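Local structure of DNA polymerase III subunit beta (Pseudomonas aeruginosa, 4TSZ) at residues E[3-8]-E[88-93]; E[13-18]-E[43-48]; E[70-75]-E[108-113]; E[55-60]-E[226-231]. The protein tethers DNA polymerases and other proteins to DNA and makes them processive, acting as the ring-shaped beta subunit of the bacterial replicase. One frame throughout, in Å; residues are numbered along the deposited sequence.

Contact 1: E[3-8]-E[88-93]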
loop_
_atom_site.group_PDB
_atom_site.type_symbol
_atom_site.label_atom_id
_atom_site.label_comp_id
_atom_site.label_asym_id
_atom_site.label_seq_id
_atom_site.Cartn_x
_atom_site.Cartn_y
_atom_site.Cartn_z
ATOM N N HIS E 3 -19.683 22.645 24.804
ATOM C CA HIS E 3 -20.580 22.588 23.652
ATOM C C HIS E 3 -20.152 23.568 22.582
ATOM O O HIS E 3 -19.853 24.717 22.887
ATOM C CB HIS E 3 -22.054 22.832 24.044
ATOM C CG HIS E 3 -22.960 23.016 22.863
ATOM N ND1 HIS E 3 -23.432 24.265 22.504
ATOM C CD2 HIS E 3 -23.374 22.115 21.939
ATOM C CE1 HIS E 3 -24.152 24.079 21.410
ATOM N NE2 HIS E 3 -24.151 22.803 21.037
ATOM N N PHE E 4 -20.140 23.113 21.321
ATOM C CA PHE E 4 -19.775 23.936 20.171
ATOM C C PHE E 4 -20.334 23.357 18.870
ATOM O O PHE E 4 -20.704 22.182 18.806
ATOM C CB PHE E 4 -18.235 24.120 20.078
ATOM C CG PHE E 4 -17.436 22.863 19.832
ATOM C CD1 PHE E 4 -17.043 22.047 20.893
ATOM C CD2 PHE E 4 -17.056 22.502 18.545
ATOM C CE1 PHE E 4 -16.292 20.888 20.666
ATOM C CE2 PHE E 4 -16.321 21.335 18.319
ATOM C CZ PHE E 4 -15.945 20.531 19.381
ATOM N N THR E 5 -20.408 24.206 17.848
ATOM C CA THR E 5 -20.794 23.858 16.486
ATOM C C THR E 5 -19.588 24.165 15.601
ATOM O O THR E 5 -18.834 25.120 15.874
ATOM C CB THR E 5 -22.095 24.539 16.019
ATOM O OG1 THR E 5 -22.005 25.950 16.200
ATOM C CG2 THR E 5 -23.323 23.998 16.719
ATOM N N ILE E 6 -19.374 23.311 14.586
ATOM C CA ILE E 6 -18.244 23.413 13.664
ATOM C C ILE E 6 -18.585 22.751 12.314
ATOM O O ILE E 6 -19.293 21.738 12.279
ATOM C CB ILE E 6 -16.952 22.804 14.333
ATOM C CG1 ILE E 6 -15.658 23.111 13.535
ATOM C CG2 ILE E 6 -17.103 21.302 14.684
ATOM C CD1 ILE E 6 -14.352 23.050 14.340
ATOM N N GLN E 7 -18.075 23.324 11.211
ATOM C CA GLN E 7 -18.243 22.757 9.876
ATOM C C GLN E 7 -17.338 21.544 9.791
ATOM O O GLN E 7 -16.248 21.555 10.368
ATOM C CB GLN E 7 -17.847 23.771 8.786
ATOM C CG GLN E 7 -18.866 24.879 8.547
ATOM C CD GLN E 7 -20.076 24.414 7.773
ATOM O OE1 GLN E 7 -21.191 24.343 8.306
ATOM N NE2 GLN E 7 -19.887 24.084 6.497
ATOM N N ARG E 8 -17.796 20.497 9.083
ATOM C CA ARG E 8 -17.070 19.234 8.894
ATOM C C ARG E 8 -15.589 19.428 8.560
ATOM O O ARG E 8 -14.736 18.872 9.248
ATOM C CB ARG E 8 -17.769 18.357 7.831
ATOM C CG ARG E 8 -17.046 17.046 7.525
ATOM C CD ARG E 8 -17.587 16.395 6.275
ATOM N NE ARG E 8 -16.768 15.265 5.823
ATOM C CZ ARG E 8 -15.734 15.365 4.989
ATOM N NH1 ARG E 8 -15.366 16.546 4.509
ATOM N NH2 ARG E 8 -15.059 14.281 4.630
ATOM N N LEU E 88 -22.832 20.991 9.240
ATOM C CA LEU E 88 -22.562 21.629 10.529
ATOM C C LEU E 88 -22.681 20.541 11.609
ATOM O O LEU E 88 -23.695 19.834 11.679
ATOM C CB LEU E 88 -23.537 22.778 10.808
ATOM C CG LEU E 88 -23.248 23.627 12.066
ATOM C CD1 LEU E 88 -21.966 24.455 11.912
ATOM C CD2 LEU E 88 -24.420 24.537 12.390
ATOM N N ILE E 89 -21.629 20.381 12.415
ATOM C CA ILE E 89 -21.583 19.371 13.466
ATOM C C ILE E 89 -21.809 20.029 14.825
ATOM O O ILE E 89 -21.123 20.996 15.168
ATOM C CB ILE E 89 -20.248 18.572 13.427
ATOM C CG1 ILE E 89 -19.923 18.039 12.015
ATOM C CG2 ILE E 89 -20.237 17.440 14.462
ATOM C CD1 ILE E 89 -18.446 17.607 11.829
ATOM N N ASP E 90 -22.765 19.492 15.602
ATOM C CA ASP E 90 -23.012 19.938 16.964
ATOM C C ASP E 90 -22.336 18.931 17.902
ATOM O O ASP E 90 -22.593 17.725 17.809
ATOM C CB ASP E 90 -24.511 20.067 17.262
ATOM C CG ASP E 90 -24.773 20.707 18.615
ATOM O OD1 ASP E 90 -24.668 19.995 19.646
ATOM O OD2 ASP E 90 -25.052 21.920 18.649
ATOM N N ILE E 91 -21.429 19.426 18.762
ATOM C CA ILE E 91 -20.671 18.597 19.704
ATOM C C ILE E 91 -20.888 19.070 21.135
ATOM O O ILE E 91 -20.656 20.242 21.431
ATOM C CB ILE E 91 -19.156 18.508 19.327
ATOM C CG1 ILE E 91 -18.959 17.791 17.962
ATOM C CG2 ILE E 91 -18.350 17.793 20.433
ATOM C CD1 ILE E 91 -17.574 17.920 17.330
ATOM N N ARG E 92 -21.308 18.156 22.027
ATOM C CA ARG E 92 -21.496 18.480 23.444
ATOM C C ARG E 92 -21.136 17.318 24.372
ATOM O O ARG E 92 -21.196 16.151 23.968
ATOM C CB ARG E 92 -22.900 19.046 23.750
ATOM C CG ARG E 92 -24.051 18.048 23.648
ATOM C CD ARG E 92 -25.333 18.567 24.285
ATOM N NE ARG E 92 -25.935 19.676 23.538
ATOM C CZ ARG E 92 -25.922 20.948 23.931
ATOM N NH1 ARG E 92 -25.324 21.295 25.066
ATOM N NH2 ARG E 92 -26.501 21.883 23.191
ATOM N N VAL E 93 -20.752 17.651 25.610
ATOM C CA VAL E 93 -20.418 16.667 26.640
ATOM C C VAL E 93 -21.652 16.499 27.521
ATOM O O VAL E 93 -22.187 17.489 28.026
ATOM C CB VAL E 93 -19.145 17.033 27.453
ATOM C CG1 VAL E 93 -18.865 15.998 28.541
ATOM C CG2 VAL E 93 -17.929 17.185 26.542
#
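His3 and Arg92 stack where strand 3-7, an outermost strand of a four-stranded antiparallel sheet in the N-terminal domain, pairs with strand 88-94. The Arg92 guanidinium lies flat on one imidazole face, centres 3.8 Å apart and planes within 5°, and Arg92 CZ sits 3.4 Å from His3 CD2. At the ring edge the geometry is different. His3 NE2 donates to Asp90 OD2 (2.7 Å, N-H...O 163°), with the oxygen close to the imidazole plane and approached on its syn side; the carboxylate plane itself is turned well away from that of the ring. Because His3 ND1 bonds Glu65 OE1, the imidazole is gripped at both nitrogens and fixed in rotation. The two carboxylates would probably favour a protonated ring and help offset the positive charge of the stacked arginine. Thr5 continues this face of the sheet, its CG2 lying against Asp90 OD2.

Phe4, Ile6, Ile89 and Ile91 occupy the opposite face, which is buried. With chi1 at 64°, the Phe4 ring turns back over its cross-strand neighbour and runs alongside Ile91, whose CB is 4.0 Å from the ring centroid and over the face, a CH-pi contact; Ile91 CD1 reaches Phe4 CZ at 3.7 Å. Reciprocal backbone bonds set this pairing: Phe4 with Ile91, then Ile6 with Ile89, the latter including Ile89 N to Ile6 O at 2.7 Å. Leu11 of helix 8-19 packs against Ile6, Ile89 and Ile91. Where strand gives way to helix, Ile89 CD1 comes to rest 3.6 Å from Arg8 CA.

Contact 2: E[13-18]-E[43-48]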
loop_
_atom_site.group_PDB
_atom_site.type_symbol
_atom_site.label_atom_id
_atom_site.label_comp_id
_atom_site.label_asym_id
_atom_site.label_seq_id
_atom_site.Cartn_x
_atom_site.Cartn_y
_atom_site.Cartn_z
ATOM N N LYS E 13 -9.585 19.043 9.310
ATOM C CA LYS E 13 -8.189 19.448 9.089
ATOM C C LYS E 13 -7.292 19.264 10.339
ATOM O O LYS E 13 -6.403 18.409 10.278
ATOM C CB LYS E 13 -8.072 20.845 8.444
ATOM N N PRO E 14 -7.548 19.939 11.499
ATOM C CA PRO E 14 -6.703 19.695 12.685
ATOM C C PRO E 14 -6.839 18.296 13.279
ATOM O O PRO E 14 -5.855 17.760 13.789
ATOM C CB PRO E 14 -7.179 20.765 13.675
ATOM C CG PRO E 14 -8.556 21.082 13.264
ATOM C CD PRO E 14 -8.558 20.982 11.784
ATOM N N LEU E 15 -8.048 17.699 13.195
ATOM C CA LEU E 15 -8.319 16.349 13.703
ATOM C C LEU E 15 -7.456 15.308 12.990
ATOM O O LEU E 15 -6.866 14.473 13.664
ATOM C CB LEU E 15 -9.822 16.024 13.597
ATOM C CG LEU E 15 -10.396 14.801 14.308
ATOM C CD1 LEU E 15 -9.867 14.648 15.748
ATOM C CD2 LEU E 15 -11.907 14.884 14.317
ATOM N N GLN E 16 -7.325 15.401 11.650
ATOM C CA GLN E 16 -6.491 14.477 10.866
ATOM C C GLN E 16 -5.015 14.614 11.218
ATOM O O GLN E 16 -4.321 13.604 11.333
ATOM C CB GLN E 16 -6.696 14.669 9.354
ATOM C CG GLN E 16 -7.999 14.082 8.822
ATOM C CD GLN E 16 -8.196 14.307 7.336
ATOM O OE1 GLN E 16 -8.640 13.420 6.611
ATOM N NE2 GLN E 16 -7.904 15.503 6.846
ATOM N N LEU E 17 -4.540 15.861 11.413
ATOM C CA LEU E 17 -3.141 16.122 11.768
ATOM C C LEU E 17 -2.793 15.510 13.115
ATOM O O LEU E 17 -1.838 14.736 13.218
ATOM C CB LEU E 17 -2.829 17.630 11.770
ATOM C CG LEU E 17 -2.782 18.339 10.419
ATOM C CD1 LEU E 17 -2.337 19.753 10.587
ATOM C CD2 LEU E 17 -1.849 17.640 9.432
ATOM N N VAL E 18 -3.610 15.829 14.126
ATOM C CA VAL E 18 -3.501 15.386 15.513
ATOM C C VAL E 18 -3.610 13.862 15.663
ATOM O O VAL E 18 -2.813 13.273 16.390
ATOM C CB VAL E 18 -4.503 16.204 16.382
ATOM C CG1 VAL E 18 -4.973 15.455 17.609
ATOM C CG2 VAL E 18 -3.922 17.559 16.755
ATOM N N LEU E 43 -11.291 26.385 19.729
ATOM C CA LEU E 43 -11.209 24.955 19.960
ATOM C C LEU E 43 -9.756 24.536 19.713
ATOM O O LEU E 43 -9.184 24.851 18.667
ATOM C CB LEU E 43 -12.170 24.153 19.046
ATOM C CG LEU E 43 -12.014 22.612 19.057
ATOM C CD1 LEU E 43 -12.491 21.993 20.383
ATOM C CD2 LEU E 43 -12.737 21.981 17.879
ATOM N N SER E 44 -9.167 23.829 20.683
ATOM C CA SER E 44 -7.820 23.280 20.569
ATOM C C SER E 44 -7.944 21.773 20.588
ATOM O O SER E 44 -8.735 21.230 21.366
ATOM C CB SER E 44 -6.924 23.759 21.709
ATOM O OG SER E 44 -6.677 25.153 21.598
ATOM N N LEU E 45 -7.194 21.097 19.709
ATOM C CA LEU E 45 -7.186 19.634 19.593
ATOM C C LEU E 45 -5.761 19.170 19.829
ATOM O O LEU E 45 -4.853 19.631 19.141
ATOM C CB LEU E 45 -7.698 19.155 18.204
ATOM C CG LEU E 45 -9.134 19.531 17.809
ATOM C CD1 LEU E 45 -9.170 20.850 17.053
ATOM C CD2 LEU E 45 -9.746 18.455 16.939
ATOM N N THR E 46 -5.555 18.291 20.817
ATOM C CA THR E 46 -4.222 17.796 21.145
ATOM C C THR E 46 -4.117 16.273 21.065
ATOM O O THR E 46 -4.964 15.561 21.601
ATOM C CB THR E 46 -3.753 18.357 22.501
ATOM O OG1 THR E 46 -3.876 19.783 22.498
ATOM C CG2 THR E 46 -2.317 17.958 22.845
ATOM N N GLY E 47 -3.049 15.807 20.419
ATOM C CA GLY E 47 -2.685 14.399 20.295
ATOM C C GLY E 47 -1.246 14.220 20.730
ATOM O O GLY E 47 -0.419 15.101 20.487
ATOM N N THR E 48 -0.937 13.095 21.396
ATOM C CA THR E 48 0.407 12.786 21.893
ATOM C C THR E 48 0.688 11.287 21.960
ATOM O O THR E 48 -0.243 10.481 22.067
ATOM C CB THR E 48 0.676 13.490 23.256
ATOM O OG1 THR E 48 2.073 13.426 23.538
ATOM C CG2 THR E 48 -0.111 12.881 24.426
#
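This is an apolar helix-on-sheet contact in the core of the N-terminal domain: Pro14, Leu15 and Val18 of helix 8-19 lie on Leu45 and Gly47 of strand 42-48. No polar side-chain group takes part, and every touching residue is buried. The two short segments run nearly parallel, 14° apart in direction, with axes 8.1 Å from each other at closest approach.

Leu45 is the main side chain on the sheet side, and its two methyls are divided between consecutive helix residues. Its CD1 meets the proline ring, 3.8 Å from Pro14 CG, while its CD2 meets Leu15 CD1 at 4.0 Å, with the two leucine side chains crossing at about a right angle.

In beta sliding rings the helices line the central channel and the sheets lie outside them; this contact is one place where the two layers meet. Helix 73-82 lies beside it, with Leu76 and Met77 touching Leu15, and Val34 of strand 33-39 touches both Val18 and Leu45.

Towards Gly47 the layers come closer, with Val18 CA and Gly47 CA only 5.0 Å apart, an approach eased by the lack of a side chain on the glycine. Within the contact Val18 packs mainly on backbone. Its CG1, roughly anti to the backbone N (chi1 152°), touches Gly47 N at 3.4 Å, and its CG2 sits 3.3 Å from Leu45 O. The helical turn presenting these methyls is closed by Val18 N bonding Pro14 O at 3.0 Å.

Contact 3: E[70-75]-E[108-113]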
loop_
_atom_site.group_PDB
_atom_site.type_symbol
_atom_site.label_atom_id
_atom_site.label_comp_id
_atom_site.label_asym_id
_atom_site.label_seq_id
_atom_site.Cartn_x
_atom_site.Cartn_y
_atom_site.Cartn_z
ATOM N N THR E 70 -11.533 14.367 26.654
ATOM C CA THR E 70 -10.749 13.546 25.730
ATOM C C THR E 70 -11.696 12.521 25.139
ATOM O O THR E 70 -12.572 12.034 25.844
ATOM C CB THR E 70 -9.459 12.944 26.346
ATOM O OG1 THR E 70 -9.757 11.755 27.063
ATOM C CG2 THR E 70 -8.663 13.932 27.205
ATOM N N VAL E 71 -11.545 12.222 23.850
ATOM C CA VAL E 71 -12.389 11.274 23.106
ATOM C C VAL E 71 -11.526 10.398 22.187
ATOM O O VAL E 71 -10.477 10.877 21.759
ATOM C CB VAL E 71 -13.537 11.974 22.300
ATOM C CG1 VAL E 71 -14.617 12.519 23.222
ATOM C CG2 VAL E 71 -13.008 13.074 21.391
ATOM N N PRO E 72 -11.948 9.148 21.823
ATOM C CA PRO E 72 -11.138 8.337 20.889
ATOM C C PRO E 72 -10.855 9.112 19.601
ATOM O O PRO E 72 -11.789 9.527 18.907
ATOM C CB PRO E 72 -11.999 7.096 20.640
ATOM C CG PRO E 72 -12.930 7.036 21.736
ATOM C CD PRO E 72 -13.170 8.428 22.221
ATOM N N ALA E 73 -9.564 9.389 19.345
ATOM C CA ALA E 73 -9.122 10.195 18.204
ATOM C C ALA E 73 -9.487 9.624 16.833
ATOM O O ALA E 73 -10.070 10.344 16.019
ATOM C CB ALA E 73 -7.629 10.483 18.305
ATOM N N ARG E 74 -9.175 8.338 16.586
ATOM C CA ARG E 74 -9.474 7.656 15.318
ATOM C C ARG E 74 -10.981 7.602 15.052
ATOM O O ARG E 74 -11.410 7.930 13.945
ATOM C CB ARG E 74 -8.824 6.250 15.274
ATOM C CG ARG E 74 -9.039 5.457 13.966
ATOM C CD ARG E 74 -8.139 5.896 12.820
ATOM N NE ARG E 74 -6.732 5.570 13.059
ATOM C CZ ARG E 74 -5.957 4.907 12.204
ATOM N NH1 ARG E 74 -6.442 4.496 11.038
ATOM N NH2 ARG E 74 -4.691 4.656 12.506
ATOM N N LYS E 75 -11.778 7.245 16.078
ATOM C CA LYS E 75 -13.235 7.190 15.961
ATOM C C LYS E 75 -13.839 8.545 15.595
ATOM O O LYS E 75 -14.636 8.596 14.662
ATOM C CB LYS E 75 -13.889 6.607 17.222
ATOM C CG LYS E 75 -14.000 5.096 17.174
ATOM C CD LYS E 75 -14.422 4.556 18.502
ATOM C CE LYS E 75 -14.302 3.061 18.566
ATOM N NZ LYS E 75 -14.196 2.600 19.974
ATOM N N THR E 108 -22.707 8.783 19.875
ATOM C CA THR E 108 -22.367 8.858 21.290
ATOM C C THR E 108 -21.016 8.167 21.468
ATOM O O THR E 108 -20.892 6.991 21.149
ATOM C CB THR E 108 -23.475 8.290 22.198
ATOM O OG1 THR E 108 -24.679 9.013 21.956
ATOM C CG2 THR E 108 -23.125 8.411 23.682
ATOM N N LEU E 109 -20.003 8.924 21.913
ATOM C CA LEU E 109 -18.658 8.410 22.131
ATOM C C LEU E 109 -18.306 8.373 23.612
ATOM O O LEU E 109 -18.726 9.247 24.375
ATOM C CB LEU E 109 -17.606 9.248 21.377
ATOM C CG LEU E 109 -17.601 9.195 19.835
ATOM C CD1 LEU E 109 -16.551 10.131 19.267
ATOM C CD2 LEU E 109 -17.321 7.785 19.320
ATOM N N SER E 110 -17.499 7.373 24.012
ATOM C CA SER E 110 -17.005 7.268 25.380
ATOM C C SER E 110 -15.931 8.356 25.569
ATOM O O SER E 110 -15.347 8.825 24.592
ATOM C CB SER E 110 -16.418 5.881 25.639
ATOM O OG SER E 110 -15.236 5.690 24.875
ATOM N N THR E 111 -15.720 8.809 26.805
ATOM C CA THR E 111 -14.722 9.840 27.076
ATOM C C THR E 111 -13.798 9.428 28.234
ATOM O O THR E 111 -14.107 8.516 28.990
ATOM C CB THR E 111 -15.388 11.200 27.414
ATOM O OG1 THR E 111 -16.001 11.119 28.698
ATOM C CG2 THR E 111 -16.389 11.678 26.368
ATOM N N LEU E 112 -12.688 10.156 28.384
ATOM C CA LEU E 112 -11.763 10.027 29.501
ATOM C C LEU E 112 -11.479 11.449 29.991
ATOM O O LEU E 112 -11.411 12.372 29.173
ATOM C CB LEU E 112 -10.474 9.232 29.170
ATOM C CG LEU E 112 -10.640 7.710 29.012
ATOM C CD1 LEU E 112 -9.383 7.072 28.467
ATOM C CD2 LEU E 112 -11.033 7.045 30.333
ATOM N N PRO E 113 -11.424 11.671 31.327
ATOM C CA PRO E 113 -11.199 13.035 31.840
ATOM C C PRO E 113 -9.971 13.733 31.262
ATOM O O PRO E 113 -8.923 13.107 31.062
ATOM C CB PRO E 113 -11.070 12.821 33.355
ATOM C CG PRO E 113 -11.801 11.557 33.620
ATOM C CD PRO E 113 -11.525 10.697 32.437
#
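Thr70 grips the carbonyl of Leu112 twice. Its backbone N donates to Leu112 O at 3.2 Å, and its OG1 donates to the same Leu112 O at 2.8 Å from above the carbonyl plane, so one acceptor serves two donors from different directions. A chi1 of 83° turns OG1 to the same partner as the N-H. In return Leu112 N bonds Thr70 O (3.2 Å, N-H...O 162°), which completes a single antiparallel bridge and not a ladder.

Next to it side chains take over. Val71 CG1 meets Thr111 CG2 at 3.7 Å, their side chains crossing obliquely, and Pro72 CD lies 3.2 Å from the carbonyl oxygen Ser110 O. Beyond the proline, Lys75 CB touches Leu109 CD2 at 4.2 Å.

The polar ends are positioned from further out. Asn33 ND2 bonds Thr70 OG1, and Thr111 OG1 bonds Gln96 O. Lys75 NZ forms salt bridges with Glu300 and Glu302 of the second subunit, and Ser110 OG bonds that same Glu302, so this surface belongs to the dimer interface that closes the ring.

The pair spans two sheets: strand 67-72 ends the eight-stranded sheet beside strand 33-39, and strand 105-110 ends the four-stranded one, where Thr108 pairs with a strand of the second subunit and carries the sheet across the interface. The two short strand segments run at 106° to each other, and helix 73-82, which starts within 70-75, packs on both, Leu76 touching Val71 and Leu109.

Contact 4: E[55-60]-E[226-231]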
loop_
_atom_site.group_PDB
_atom_site.type_symbol
_atom_site.label_atom_id
_atom_site.label_comp_id
_atom_site.label_asym_id
_atom_site.label_seq_id
_atom_site.Cartn_x
_atom_site.Cartn_y
_atom_site.Cartn_z
ATOM N N VAL E 55 -0.699 19.978 18.397
ATOM C CA VAL E 55 -1.845 20.819 18.752
ATOM C C VAL E 55 -2.385 21.514 17.495
ATOM O O VAL E 55 -1.630 22.148 16.771
ATOM C CB VAL E 55 -1.515 21.846 19.884
ATOM C CG1 VAL E 55 -2.731 22.717 20.230
ATOM C CG2 VAL E 55 -0.971 21.151 21.135
ATOM N N GLY E 56 -3.685 21.379 17.266
ATOM C CA GLY E 56 -4.407 22.038 16.183
ATOM C C GLY E 56 -5.399 23.027 16.765
ATOM O O GLY E 56 -5.978 22.773 17.823
ATOM N N ARG E 57 -5.579 24.177 16.105
ATOM C CA ARG E 57 -6.485 25.219 16.595
ATOM C C ARG E 57 -7.496 25.655 15.545
ATOM O O ARG E 57 -7.152 25.765 14.365
ATOM C CB ARG E 57 -5.698 26.432 17.130
ATOM C CG ARG E 57 -5.206 26.254 18.563
ATOM C CD ARG E 57 -4.104 27.241 18.924
ATOM N NE ARG E 57 -2.770 26.720 18.588
ATOM C CZ ARG E 57 -2.081 27.018 17.482
ATOM N NH1 ARG E 57 -2.571 27.876 16.596
ATOM N NH2 ARG E 57 -0.888 26.477 17.270
ATOM N N VAL E 58 -8.757 25.881 15.983
ATOM C CA VAL E 58 -9.876 26.332 15.143
ATOM C C VAL E 58 -10.630 27.451 15.849
ATOM O O VAL E 58 -10.925 27.343 17.048
ATOM C CB VAL E 58 -10.893 25.220 14.732
ATOM C CG1 VAL E 58 -11.521 25.530 13.379
ATOM C CG2 VAL E 58 -10.279 23.825 14.732
ATOM N N VAL E 59 -10.988 28.509 15.092
ATOM C CA VAL E 59 -11.800 29.615 15.597
ATOM C C VAL E 59 -13.260 29.168 15.436
ATOM O O VAL E 59 -13.651 28.742 14.350
ATOM C CB VAL E 59 -11.510 30.965 14.871
ATOM C CG1 VAL E 59 -12.416 32.078 15.387
ATOM C CG2 VAL E 59 -10.044 31.365 15.011
ATOM N N LEU E 60 -14.044 29.227 16.521
ATOM C CA LEU E 60 -15.458 28.838 16.517
ATOM C C LEU E 60 -16.342 30.053 16.215
ATOM O O LEU E 60 -16.212 31.086 16.872
ATOM C CB LEU E 60 -15.847 28.167 17.851
ATOM C CG LEU E 60 -15.051 26.908 18.226
ATOM C CD1 LEU E 60 -15.209 26.580 19.690
ATOM C CD2 LEU E 60 -15.444 25.710 17.346
ATOM N N ARG E 226 10.230 22.976 19.511
ATOM C CA ARG E 226 8.874 23.402 19.191
ATOM C C ARG E 226 8.838 24.032 17.797
ATOM O O ARG E 226 9.701 24.841 17.461
ATOM C CB ARG E 226 8.312 24.369 20.252
ATOM C CG ARG E 226 6.792 24.514 20.179
ATOM C CD ARG E 226 6.252 25.549 21.143
ATOM N NE ARG E 226 6.512 26.911 20.675
ATOM C CZ ARG E 226 6.320 28.007 21.404
ATOM N NH1 ARG E 226 5.882 27.914 22.655
ATOM N NH2 ARG E 226 6.588 29.202 20.897
ATOM N N ALA E 227 7.847 23.636 16.991
ATOM C CA ALA E 227 7.615 24.148 15.643
ATOM C C ALA E 227 6.169 24.624 15.562
ATOM O O ALA E 227 5.255 23.843 15.825
ATOM C CB ALA E 227 7.889 23.070 14.607
ATOM N N THR E 228 5.967 25.920 15.262
ATOM C CA THR E 228 4.647 26.560 15.191
ATOM C C THR E 228 4.373 27.118 13.791
ATOM O O THR E 228 5.230 27.802 13.243
ATOM C CB THR E 228 4.533 27.657 16.285
ATOM O OG1 THR E 228 4.915 27.112 17.548
ATOM C CG2 THR E 228 3.133 28.245 16.387
ATOM N N THR E 229 3.171 26.845 13.234
ATOM C CA THR E 229 2.743 27.343 11.917
ATOM C C THR E 229 1.414 28.136 11.959
ATOM O O THR E 229 0.886 28.506 10.906
ATOM C CB THR E 229 2.651 26.220 10.877
ATOM O OG1 THR E 229 1.594 25.342 11.257
ATOM C CG2 THR E 229 3.978 25.490 10.649
ATOM N N GLY E 230 0.880 28.383 13.151
ATOM C CA GLY E 230 -0.368 29.133 13.284
ATOM C C GLY E 230 -1.592 28.243 13.263
ATOM O O GLY E 230 -2.560 28.501 13.987
ATOM N N GLU E 231 -1.555 27.191 12.422
ATOM C CA GLU E 231 -2.599 26.169 12.340
ATOM C C GLU E 231 -2.253 24.997 13.281
ATOM O O GLU E 231 -3.160 24.342 13.804
ATOM C CB GLU E 231 -2.842 25.700 10.890
ATOM C CG GLU E 231 -1.600 25.256 10.127
ATOM C CD GLU E 231 -1.812 24.940 8.659
ATOM O OE1 GLU E 231 -1.281 23.905 8.194
ATOM O OE2 GLU E 231 -2.480 25.740 7.964
#
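Arg57 reaches from strand 52-59 to the Thr229-Glu231 turn of the beta hairpin formed by strands 224-228 and 232-237. The two segments come from different domains, N-terminal and central, joined here in one continuous eight-stranded antiparallel sheet: strand 52-59 pairs with strand 232-237, as the backbone bonding of Val55 with Thr233 confirms, and the hairpin turn lies beside Arg57.

The close part is narrow. Arg57 NH1 donates to Gly230 O at 2.7 Å, but the bond is bent (N-H...O 133°): the donor stands well above the carbonyl plane, and the oxygen lies at the guanidinium edge, somewhat tilted from its plane. The arginine chain bends at chi3 (-88°), which turns the head toward the turn instead of straight on from the strand. Behind it the backbones meet at Glu231 O, which accepts a weak bond from Arg57 N at 3.3 Å and a CA-H...O contact from Gly56 CA at 3.5 Å. One carbonyl thus touches two adjacent residues of the strand, by weak interactions only.

The other side is loose and faces solvent. Only 174 Å² is buried in all, Gly230 and Glu231 are exposed, and the Glu231 side chain sets out away from the strand at its CB. At the positive phi of Gly230 (90°) a side chain would be jammed against the preceding carbonyl O, so glycine suits the turn whose carbonyl meets Arg57. The second guanidinium nitrogen is held more lightly: Arg57 NH2 makes a weak bond to Thr233 OG1, and the Thr228 CG2 methyl lies 4.5 Å from Arg57 NH2.

In the fold
Contacts 1, 2 and 3 lie wholly within the N-terminal domain, with centres 13 to 15 Å apart; contact 4 leads from that domain to the central one. Contact 2 and contact 4 are nearest, about 9 Å between centres, because strands 42-48 and 52-59 are neighbours in the eight-stranded sheet. Contact 1 lies in the four-stranded sheet, and contact 3 joins an edge strand of each sheet. Along the chain, contact 2 is nested inside contact 1 and contact 3 inside contact 4, while contact 1 crosses both contact 3 and contact 4. The N-terminal domain is thus tied internally, to its neighbour domain and, through contact 3, to the second subunit of the ring.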